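Local coordinates for Alr4995 protein (Nostoc sp., PDB 6LRF) that probably converts arginine to ornithine and then to proline, as a bifunctional arginine dihydrolase and ornithine cyclodeaminase, at residues Asp78-Ser83 with Glu99-Asn104; Thr107-Pro112 with Ala149-Ile154; Trp479-Ile484 with Glu514-Ala519. One frame throughout, in Å; residues are numbered along the deposited sequence.

Contact 1: Asp78-Ser83 with Glu99-Asn104; sequences DNVVLS and EWFEGN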
loop_
_atom_site.group_PDB
_atom_site.type_symbol
_atom_site.label_atom_id
_atom_site.label_comp_id
_atom_site.label_asym_id
_atom_site.label_seq_id
_atom_site.Cartn_x
_atom_site.Cartn_y
_atom_site.Cartn_z
ATOM N N ASP B 78 47.270 6.878 43.206
ATOM C CA ASP B 78 47.112 8.066 44.051
ATOM C C ASP B 78 46.459 9.232 43.287
ATOM O O ASP B 78 46.348 10.334 43.815
ATOM C CB ASP B 78 48.470 8.510 44.621
ATOM C CG ASP B 78 49.153 7.422 45.486
ATOM O OD1 ASP B 78 50.402 7.413 45.524
ATOM O OD2 ASP B 78 48.461 6.587 46.127
ATOM N N ASN B 79 46.039 8.987 42.043
ATOM C CA ASN B 79 45.427 10.026 41.204
ATOM C C ASN B 79 43.905 9.915 41.104
ATOM O O ASN B 79 43.371 8.811 41.023
ATOM C CB ASN B 79 46.013 9.975 39.796
ATOM C CG ASN B 79 47.477 10.317 39.773
ATOM O OD1 ASN B 79 47.891 11.344 40.321
ATOM N ND2 ASN B 79 48.282 9.444 39.168
ATOM N N VAL B 80 43.211 11.051 41.093
ATOM C CA VAL B 80 41.782 11.041 40.808
ATOM C C VAL B 80 41.479 12.110 39.760
ATOM O O VAL B 80 42.032 13.204 39.809
ATOM C CB VAL B 80 40.914 11.252 42.100
ATOM C CG1 VAL B 80 41.483 12.326 42.959
ATOM C CG2 VAL B 80 39.463 11.604 41.750
ATOM N N VAL B 81 40.654 11.767 38.768
ATOM C CA VAL B 81 40.051 12.788 37.915
ATOM C C VAL B 81 38.680 13.052 38.521
ATOM O O VAL B 81 37.855 12.147 38.625
ATOM C CB VAL B 81 39.916 12.370 36.435
ATOM C CG1 VAL B 81 39.337 13.539 35.602
ATOM C CG2 VAL B 81 41.273 11.939 35.872
ATOM N N LEU B 82 38.477 14.283 38.978
ATOM C CA LEU B 82 37.219 14.712 39.563
ATOM C C LEU B 82 36.109 14.734 38.516
ATOM O O LEU B 82 36.321 15.192 37.405
ATOM C CB LEU B 82 37.392 16.107 40.170
ATOM C CG LEU B 82 36.292 16.659 41.067
ATOM C CD1 LEU B 82 36.234 15.891 42.376
ATOM C CD2 LEU B 82 36.548 18.150 41.325
ATOM N N SER B 83 34.925 14.260 38.869
ATOM C CA SER B 83 33.793 14.433 37.972
ATOM C C SER B 83 33.439 15.897 37.769
ATOM O O SER B 83 33.490 16.707 38.706
ATOM C CB SER B 83 32.572 13.683 38.490
ATOM O OG SER B 83 32.751 12.285 38.318
ATOM N N GLU B 99 36.594 17.638 48.357
ATOM C CA GLU B 99 37.044 17.723 49.745
ATOM C C GLU B 99 37.424 16.348 50.267
ATOM O O GLU B 99 38.463 16.187 50.892
ATOM C CB GLU B 99 35.969 18.323 50.646
ATOM C CG GLU B 99 36.458 18.589 52.066
ATOM C CD GLU B 99 35.366 19.168 52.953
ATOM O OE1 GLU B 99 34.364 18.449 53.202
ATOM O OE2 GLU B 99 35.493 20.355 53.364
ATOM N N TRP B 100 36.586 15.352 50.017
ATOM C CA TRP B 100 36.922 14.019 50.483
ATOM C C TRP B 100 38.228 13.534 49.844
ATOM O O TRP B 100 39.098 13.013 50.533
ATOM C CB TRP B 100 35.794 13.017 50.209
ATOM C CG TRP B 100 36.094 11.704 50.881
ATOM C CD1 TRP B 100 35.702 11.307 52.140
ATOM C CD2 TRP B 100 36.890 10.634 50.354
ATOM N NE1 TRP B 100 36.192 10.053 52.410
ATOM C CE2 TRP B 100 36.928 9.619 51.337
ATOM C CE3 TRP B 100 37.574 10.436 49.151
ATOM C CZ2 TRP B 100 37.622 8.423 51.149
ATOM C CZ3 TRP B 100 38.264 9.249 48.967
ATOM C CH2 TRP B 100 38.280 8.256 49.961
ATOM N N PHE B 101 38.371 13.714 48.538
ATOM C CA PHE B 101 39.539 13.180 47.843
ATOM C C PHE B 101 40.824 13.815 48.371
ATOM O O PHE B 101 41.791 13.106 48.688
ATOM C CB PHE B 101 39.429 13.395 46.328
ATOM C CG PHE B 101 38.503 12.425 45.635
ATOM C CD1 PHE B 101 38.644 11.054 45.822
ATOM C CD2 PHE B 101 37.499 12.885 44.785
ATOM C CE1 PHE B 101 37.808 10.157 45.191
ATOM C CE2 PHE B 101 36.646 11.983 44.145
ATOM C CZ PHE B 101 36.802 10.626 44.346
ATOM N N GLU B 102 40.831 15.143 48.463
ATOM C CA GLU B 102 42.019 15.863 48.897
ATOM C C GLU B 102 42.366 15.551 50.356
ATOM O O GLU B 102 43.531 15.371 50.686
ATOM C CB GLU B 102 41.841 17.359 48.660
ATOM C CG GLU B 102 42.031 17.686 47.185
ATOM C CD GLU B 102 41.963 19.165 46.847
ATOM O OE1 GLU B 102 41.304 19.936 47.582
ATOM O OE2 GLU B 102 42.575 19.550 45.821
ATOM N N GLY B 103 41.355 15.417 51.206
ATOM C CA GLY B 103 41.569 15.045 52.595
ATOM C C GLY B 103 41.984 13.597 52.769
ATOM O O GLY B 103 42.326 13.166 53.866
ATOM N N ASN B 104 41.951 12.826 51.687
ATOM C CA ASN B 104 42.434 11.458 51.760
ATOM C C ASN B 104 43.664 11.236 50.893
ATOM O O ASN B 104 43.957 10.107 50.509
ATOM C CB ASN B 104 41.324 10.481 51.395
ATOM C CG ASN B 104 40.390 10.208 52.566
ATOM O OD1 ASN B 104 40.503 9.180 53.240
ATOM N ND2 ASN B 104 39.460 11.128 52.810
#
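V80 of strand 79-82 meets the ring of F101, on helix 93-103, with a methyl laid almost squarely over one face. Its CG2 lies 3.7 Å from the centroid of the F101 ring and only 11° off the ring normal, which identifies a CH-pi contact. The methyl is centred rather than shifted to one side: V80 CG2 is 3.7 to 4.2 Å from all six atoms of the F101 ring. The other V80 branch plays a different part, CG1 lying 4.0 Å from F101 CG, beside the root of the ring. These two placements follow from a chi1 of 43°, which sets CG1 between the backbone N and the carbonyl carbon and leaves CG2 anti to N. L82 approaches from another direction, L82 CD1 meeting the rim of the ring near its plane, 4.1 Å from F101 CD2. V80 and L82 therefore share the ring, one on a face and one at an edge. Replacing F101 with an alanine would probably open a gap between helix and strand, leaving the V80 methyl without the face it rests on and L82 CD1 without its edge partner. The helix connects two adjacent parallel strands, 79-82 and 107-109, the arrangement of a beta-alpha-beta crossover. V81, pointing away, packs instead on L148, W151 and L152 of helix 145-152, so the sheet has helices on both sides. With no hydrogen bond crossing between the two segments and all three touching residues buried, the helix is held here by apolar and CH-pi contacts, whose specificity lies in shape.

Contact 2: Thr107-Pro112 with Ala149-Ile154; sequences TVYELP and AKWLDI
The Y109 ring and the five-membered ring of W151 lie face to face, with centroids 4.2 Å apart and planes inclined by only 16°. The overlap is offset, and each residue also lays its CB over the other's ring system. Y109 CB lies over the six-membered ring of W151, 3.7 Å from its centroid and 3.4 Å from W151 CE3, while W151 CB stands 4.1 Å from the centroid of the Y109 ring and 14° off its normal. Two further groups reach the far end of the indole obliquely: E110 O is 3.2 Å from W151 CH2, and L111 CD2 is 4.0 Å from W151 CZ3. Y109 CG stands anti to the carbonyl carbon and beside the backbone N (chi1 -65°), which turns the phenol ring over the five-membered ring of W151 while CB stays above the six-membered one. The stack joins strand 107-109, an outer strand of a three-stranded mixed sheet, to helix 145-152, which packs on that sheet; the region belongs to the GME superfamily, whose members are built as alpha/beta propellers. Y109 is fixed from the strand side by backbone hydrogen bonds to V80 and L82. W151 also meets the ring of Y147, one helical turn earlier. Beyond W151, D153 is the first residue to depart from helical backbone angles, with positive phi, and I154 N returns a hydrogen bond of 3.2 Å to A149 O. The carboxylate of E110 turns away from the stack to form a salt bridge with K98, while L111 packs against F117.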
loop_
_atom_site.group_PDB
_atom_site.type_symbol
_atom_site.label_atom_id
_atom_site.label_comp_id
_atom_site.label_asym_id
_atom_site.label_seq_id
_atom_site.Cartn_x
_atom_site.Cartn_y
_atom_site.Cartn_z
ATOM N N THR B 107 45.873 13.063 44.543
ATOM C CA THR B 107 46.184 14.152 43.631
ATOM C C THR B 107 44.977 14.311 42.696
ATOM O O THR B 107 44.667 13.410 41.916
ATOM C CB THR B 107 47.482 13.859 42.852
ATOM O OG1 THR B 107 48.533 13.594 43.789
ATOM C CG2 THR B 107 47.879 15.012 41.941
ATOM N N VAL B 108 44.295 15.451 42.806
ATOM C CA VAL B 108 43.008 15.668 42.158
ATOM C C VAL B 108 43.162 16.494 40.885
ATOM O O VAL B 108 43.668 17.619 40.907
ATOM C CB VAL B 108 42.012 16.376 43.103
ATOM C CG1 VAL B 108 40.718 16.693 42.376
ATOM C CG2 VAL B 108 41.726 15.516 44.330
ATOM N N TYR B 109 42.742 15.913 39.769
ATOM C CA TYR B 109 42.747 16.620 38.499
ATOM C C TYR B 109 41.335 17.032 38.143
ATOM O O TYR B 109 40.382 16.293 38.405
ATOM C CB TYR B 109 43.325 15.755 37.394
ATOM C CG TYR B 109 44.766 15.418 37.597
ATOM C CD1 TYR B 109 45.142 14.241 38.223
ATOM C CD2 TYR B 109 45.751 16.281 37.177
ATOM C CE1 TYR B 109 46.477 13.929 38.414
ATOM C CE2 TYR B 109 47.081 15.981 37.358
ATOM C CZ TYR B 109 47.441 14.805 37.968
ATOM O OH TYR B 109 48.774 14.518 38.140
ATOM N N GLU B 110 41.204 18.209 37.549
ATOM C CA GLU B 110 39.892 18.731 37.221
ATOM C C GLU B 110 39.834 19.072 35.751
ATOM O O GLU B 110 40.776 19.658 35.214
ATOM C CB GLU B 110 39.582 19.961 38.058
ATOM C CG GLU B 110 39.445 19.669 39.526
ATOM C CD GLU B 110 39.192 20.931 40.305
ATOM O OE1 GLU B 110 39.906 21.926 40.056
ATOM O OE2 GLU B 110 38.271 20.939 41.142
ATOM N N LEU B 111 38.733 18.690 35.108
ATOM C CA LEU B 111 38.527 18.958 33.687
ATOM C C LEU B 111 38.091 20.406 33.502
ATOM O O LEU B 111 37.577 21.012 34.448
ATOM C CB LEU B 111 37.480 17.995 33.123
ATOM C CG LEU B 111 38.086 16.594 33.110
ATOM C CD1 LEU B 111 37.075 15.555 33.462
ATOM C CD2 LEU B 111 38.691 16.334 31.755
ATOM N N PRO B 112 38.305 20.964 32.298
ATOM C CA PRO B 112 37.639 22.221 31.898
ATOM C C PRO B 112 36.168 22.233 32.340
ATOM O O PRO B 112 35.537 21.169 32.350
ATOM C CB PRO B 112 37.754 22.203 30.376
ATOM C CG PRO B 112 39.029 21.444 30.112
ATOM C CD PRO B 112 39.158 20.414 31.223
ATOM N N ALA B 149 43.532 9.643 30.032
ATOM C CA ALA B 149 44.670 8.838 29.640
ATOM C C ALA B 149 45.970 9.497 30.108
ATOM O O ALA B 149 46.850 8.838 30.648
ATOM C CB ALA B 149 44.674 8.650 28.148
ATOM N N LYS B 150 46.070 10.800 29.877
ATOM C CA LYS B 150 47.241 11.607 30.230
ATOM C C LYS B 150 47.444 11.686 31.746
ATOM O O LYS B 150 48.548 11.509 32.241
ATOM C CB LYS B 150 47.083 13.013 29.644
ATOM C CG LYS B 150 48.200 13.979 29.974
ATOM C CD LYS B 150 47.984 15.341 29.311
ATOM C CE LYS B 150 46.710 16.019 29.809
ATOM N NZ LYS B 150 46.658 17.449 29.382
ATOM N N TRP B 151 46.362 11.926 32.475
ATOM C CA TRP B 151 46.426 12.131 33.918
ATOM C C TRP B 151 46.497 10.849 34.729
ATOM O O TRP B 151 47.021 10.849 35.849
ATOM C CB TRP B 151 45.218 12.931 34.383
ATOM C CG TRP B 151 45.271 14.368 34.016
ATOM C CD1 TRP B 151 46.387 15.105 33.712
ATOM C CD2 TRP B 151 44.165 15.263 33.935
ATOM N NE1 TRP B 151 46.033 16.409 33.444
ATOM C CE2 TRP B 151 44.675 16.532 33.583
ATOM C CE3 TRP B 151 42.785 15.118 34.121
ATOM C CZ2 TRP B 151 43.856 17.641 33.415
ATOM C CZ3 TRP B 151 41.976 16.227 33.965
ATOM C CH2 TRP B 151 42.514 17.470 33.613
ATOM N N LEU B 152 45.946 9.758 34.205
ATOM C CA LEU B 152 46.021 8.514 34.955
ATOM C C LEU B 152 47.090 7.592 34.377
ATOM O O LEU B 152 47.313 6.503 34.901
ATOM C CB LEU B 152 44.666 7.820 34.997
ATOM C CG LEU B 152 43.527 8.607 35.650
ATOM C CD1 LEU B 152 42.299 7.756 35.702
ATOM C CD2 LEU B 152 43.872 9.077 37.059
ATOM N N ASP B 153 47.745 8.051 33.307
ATOM C CA ASP B 153 48.813 7.310 32.622
ATOM C C ASP B 153 48.378 5.882 32.230
ATOM O O ASP B 153 48.972 4.892 32.668
ATOM C CB ASP B 153 50.074 7.270 33.508
ATOM C CG ASP B 153 51.375 7.227 32.699
ATOM O OD1 ASP B 153 51.330 7.427 31.469
ATOM O OD2 ASP B 153 52.456 7.012 33.298
ATOM N N ILE B 154 47.349 5.782 31.391
ATOM C CA ILE B 154 46.744 4.496 31.070
ATOM C C ILE B 154 46.116 4.494 29.677
ATOM O O ILE B 154 45.753 5.551 29.167
ATOM C CB ILE B 154 45.682 4.116 32.125
ATOM C CG1 ILE B 154 45.293 2.647 31.982
ATOM C CG2 ILE B 154 44.468 5.032 32.044
ATOM C CD1 ILE B 154 44.725 2.037 33.225
#

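Contact 3: Trp479-Ile484 with Glu514-Ala519; sequences WELRKI and EGYVQA
L481 and Y516 make the closest approach between these segments, with L481 CG 3.8 Å from Y516 CD2. The leucine comes at the ring obliquely, and L481 O is 4.1 Å from Y516 CD2. R482 contributes through its backbone: R482 CA lies 4.3 Å from Y516 CE2 at the ring edge, near the ring plane. The R482 side chain is extended as far as NE, with the guanidinium turned across the chain (chi4 -90°), and leads away. The two side chains that carry the contact, L481 and Y516, cross obliquely, and the ring turns its edge to the R482 backbone. Y516 CG is anti to the carbonyl carbon and beside the backbone N (chi1 -61°), which projects the ring from the loop toward helix 467-486.

The loop that presents the ring is braced by Q518, whose NE2 donates to G515 O over 3.2 Å; the donor sits above the carbonyl plane, 64° out of it, rather than on a lone pair. G515 itself has a positive phi, which favours glycine. In the next shell L481 packs on V491 and M629 of two neighbouring parallel strands, Y516 touches L511 of helix 505-513, and Q518 OE1 accepts from V491 N, tying the loop to strand 491-495. E514 O takes a hydrogen bond from R485 NH1, a further tie between loop and helix.

The surrounding parallel sheet, with strand order 3-2-1-4-5-6, is that of a Rossmann fold, and this loop leads from helix 505-513 into strand 519-523. On the helix, W479 meets W24 of the second subunit edge to face. Since no hydrogen bond joins the Y516 ring to L481 or R482, that apolar contact can set the fit only by shape, while the directional bonds of Q518 and R485 fix where the loop lies.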
loop_
_atom_site.group_PDB
_atom_site.type_symbol
_atom_site.label_atom_id
_atom_site.label_comp_id
_atom_site.label_asym_id
_atom_site.label_seq_id
_atom_site.Cartn_x
_atom_site.Cartn_y
_atom_site.Cartn_z
ATOM N N TRP B 479 4.790 -27.272 11.177
ATOM C CA TRP B 479 4.451 -28.686 11.245
ATOM C C TRP B 479 4.878 -29.445 9.983
ATOM O O TRP B 479 5.466 -30.536 10.077
ATOM C CB TRP B 479 2.954 -28.854 11.472
ATOM C CG TRP B 479 2.579 -30.193 11.997
ATOM C CD1 TRP B 479 3.395 -31.098 12.630
ATOM C CD2 TRP B 479 1.290 -30.794 11.927
ATOM N NE1 TRP B 479 2.677 -32.223 12.964
ATOM C CE2 TRP B 479 1.383 -32.059 12.541
ATOM C CE3 TRP B 479 0.061 -30.383 11.409
ATOM C CZ2 TRP B 479 0.286 -32.915 12.649
ATOM C CZ3 TRP B 479 -1.021 -31.232 11.518
ATOM C CH2 TRP B 479 -0.901 -32.484 12.132
ATOM N N GLU B 480 4.575 -28.875 8.814
ATOM C CA GLU B 480 4.978 -29.466 7.536
ATOM C C GLU B 480 6.493 -29.580 7.515
ATOM O O GLU B 480 7.049 -30.577 7.091
ATOM C CB GLU B 480 4.485 -28.618 6.355
ATOM C CG GLU B 480 2.954 -28.558 6.156
ATOM C CD GLU B 480 2.506 -27.360 5.299
ATOM O OE1 GLU B 480 3.359 -26.503 4.973
ATOM O OE2 GLU B 480 1.296 -27.257 4.970
ATOM N N LEU B 481 7.155 -28.554 8.033
ATOM C CA LEU B 481 8.607 -28.472 8.011
ATOM C C LEU B 481 9.287 -29.530 8.881
ATOM O O LEU B 481 10.274 -30.123 8.464
ATOM C CB LEU B 481 9.044 -27.079 8.449
ATOM C CG LEU B 481 10.429 -26.594 8.060
ATOM C CD1 LEU B 481 10.789 -27.028 6.663
ATOM C CD2 LEU B 481 10.400 -25.086 8.133
ATOM N N ARG B 482 8.779 -29.757 10.089
ATOM C CA ARG B 482 9.330 -30.799 10.963
ATOM C C ARG B 482 9.065 -32.198 10.394
ATOM O O ARG B 482 9.928 -33.088 10.451
ATOM C CB ARG B 482 8.744 -30.682 12.374
ATOM C CG ARG B 482 9.244 -31.718 13.377
ATOM C CD ARG B 482 8.573 -31.467 14.723
ATOM N NE ARG B 482 8.902 -32.454 15.751
ATOM C CZ ARG B 482 8.213 -33.573 15.968
ATOM N NH1 ARG B 482 8.590 -34.403 16.935
ATOM N NH2 ARG B 482 7.147 -33.861 15.227
ATOM N N LYS B 483 7.868 -32.379 9.845
ATOM C CA LYS B 483 7.489 -33.637 9.210
ATOM C C LYS B 483 8.442 -33.978 8.082
ATOM O O LYS B 483 8.863 -35.124 7.943
ATOM C CB LYS B 483 6.057 -33.570 8.677
ATOM C CG LYS B 483 5.099 -34.563 9.322
ATOM C CD LYS B 483 3.728 -33.937 9.535
ATOM C CE LYS B 483 2.731 -34.937 10.125
ATOM N NZ LYS B 483 3.313 -35.818 11.186
ATOM N N ILE B 484 8.796 -32.977 7.281
ATOM C CA ILE B 484 9.658 -33.215 6.140
ATOM C C ILE B 484 11.081 -33.507 6.595
ATOM O O ILE B 484 11.737 -34.370 6.027
ATOM C CB ILE B 484 9.636 -32.017 5.147
ATOM C CG1 ILE B 484 8.234 -31.847 4.569
ATOM C CG2 ILE B 484 10.626 -32.225 4.011
ATOM C CD1 ILE B 484 8.070 -30.637 3.673
ATOM N N GLU B 514 20.184 -26.384 12.269
ATOM C CA GLU B 514 19.423 -27.492 12.846
ATOM C C GLU B 514 18.741 -28.432 11.833
ATOM O O GLU B 514 17.840 -29.195 12.199
ATOM C CB GLU B 514 18.379 -26.924 13.802
ATOM C CG GLU B 514 19.024 -26.086 14.895
ATOM C CD GLU B 514 18.037 -25.555 15.920
ATOM O OE1 GLU B 514 16.830 -25.875 15.823
ATOM O OE2 GLU B 514 18.476 -24.815 16.832
ATOM N N GLY B 515 19.162 -28.359 10.569
ATOM C CA GLY B 515 18.798 -29.345 9.564
ATOM C C GLY B 515 17.506 -29.171 8.778
ATOM O O GLY B 515 17.012 -30.131 8.194
ATOM N N TYR B 516 16.952 -27.966 8.747
ATOM C CA TYR B 516 15.718 -27.732 8.010
ATOM C C TYR B 516 15.959 -27.230 6.584
ATOM O O TYR B 516 15.024 -27.092 5.819
ATOM C CB TYR B 516 14.833 -26.722 8.739
ATOM C CG TYR B 516 14.394 -27.157 10.114
ATOM C CD1 TYR B 516 15.143 -26.826 11.243
ATOM C CD2 TYR B 516 13.237 -27.897 10.289
ATOM C CE1 TYR B 516 14.744 -27.215 12.510
ATOM C CE2 TYR B 516 12.832 -28.293 11.551
ATOM C CZ TYR B 516 13.589 -27.947 12.657
ATOM O OH TYR B 516 13.183 -28.339 13.910
ATOM N N VAL B 517 17.203 -26.928 6.236
ATOM C CA VAL B 517 17.495 -26.308 4.954
ATOM C C VAL B 517 18.553 -27.106 4.201
ATOM O O VAL B 517 19.698 -27.195 4.639
ATOM C CB VAL B 517 17.962 -24.846 5.144
ATOM C CG1 VAL B 517 18.171 -24.162 3.797
ATOM C CG2 VAL B 517 16.942 -24.080 5.947
ATOM N N GLN B 518 18.174 -27.677 3.062
ATOM C CA GLN B 518 19.096 -28.516 2.292
ATOM C C GLN B 518 19.759 -27.765 1.146
ATOM O O GLN B 518 20.730 -28.234 0.564
ATOM C CB GLN B 518 18.367 -29.750 1.738
ATOM C CG GLN B 518 18.194 -30.866 2.770
ATOM C CD GLN B 518 17.332 -30.447 3.944
ATOM O OE1 GLN B 518 16.164 -30.087 3.775
ATOM N NE2 GLN B 518 17.902 -30.493 5.147
ATOM N N ALA B 519 19.227 -26.597 0.814
ATOM C CA ALA B 519 19.844 -25.761 -0.206
ATOM C C ALA B 519 19.365 -24.330 -0.054
ATOM O O ALA B 519 18.250 -24.085 0.382
ATOM C CB ALA B 519 19.534 -26.283 -1.607
#

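Overall arrangement
Contacts 1 and 2 adjoin, their centres about 11 Å apart, and work on one sheet of the GME region: contact 1 sets helix 93-103 against strand 79-82, contact 2 sets helix 145-152 against the neighbouring strand 107-109. Contact 1 is buried and wholly aliphatic-on-aromatic; contact 2 is only partly buried, and its larger interface is an aromatic stack with the exposed E110 beside it. Contact 3 belongs to the Rossmann region, with its centre about 63 Å from that of contact 1 and 59 Å from that of contact 2, across the chain's centre. Also largely buried, it joins a helix to a loop instead of a strand, and its helix extends to a subunit interface.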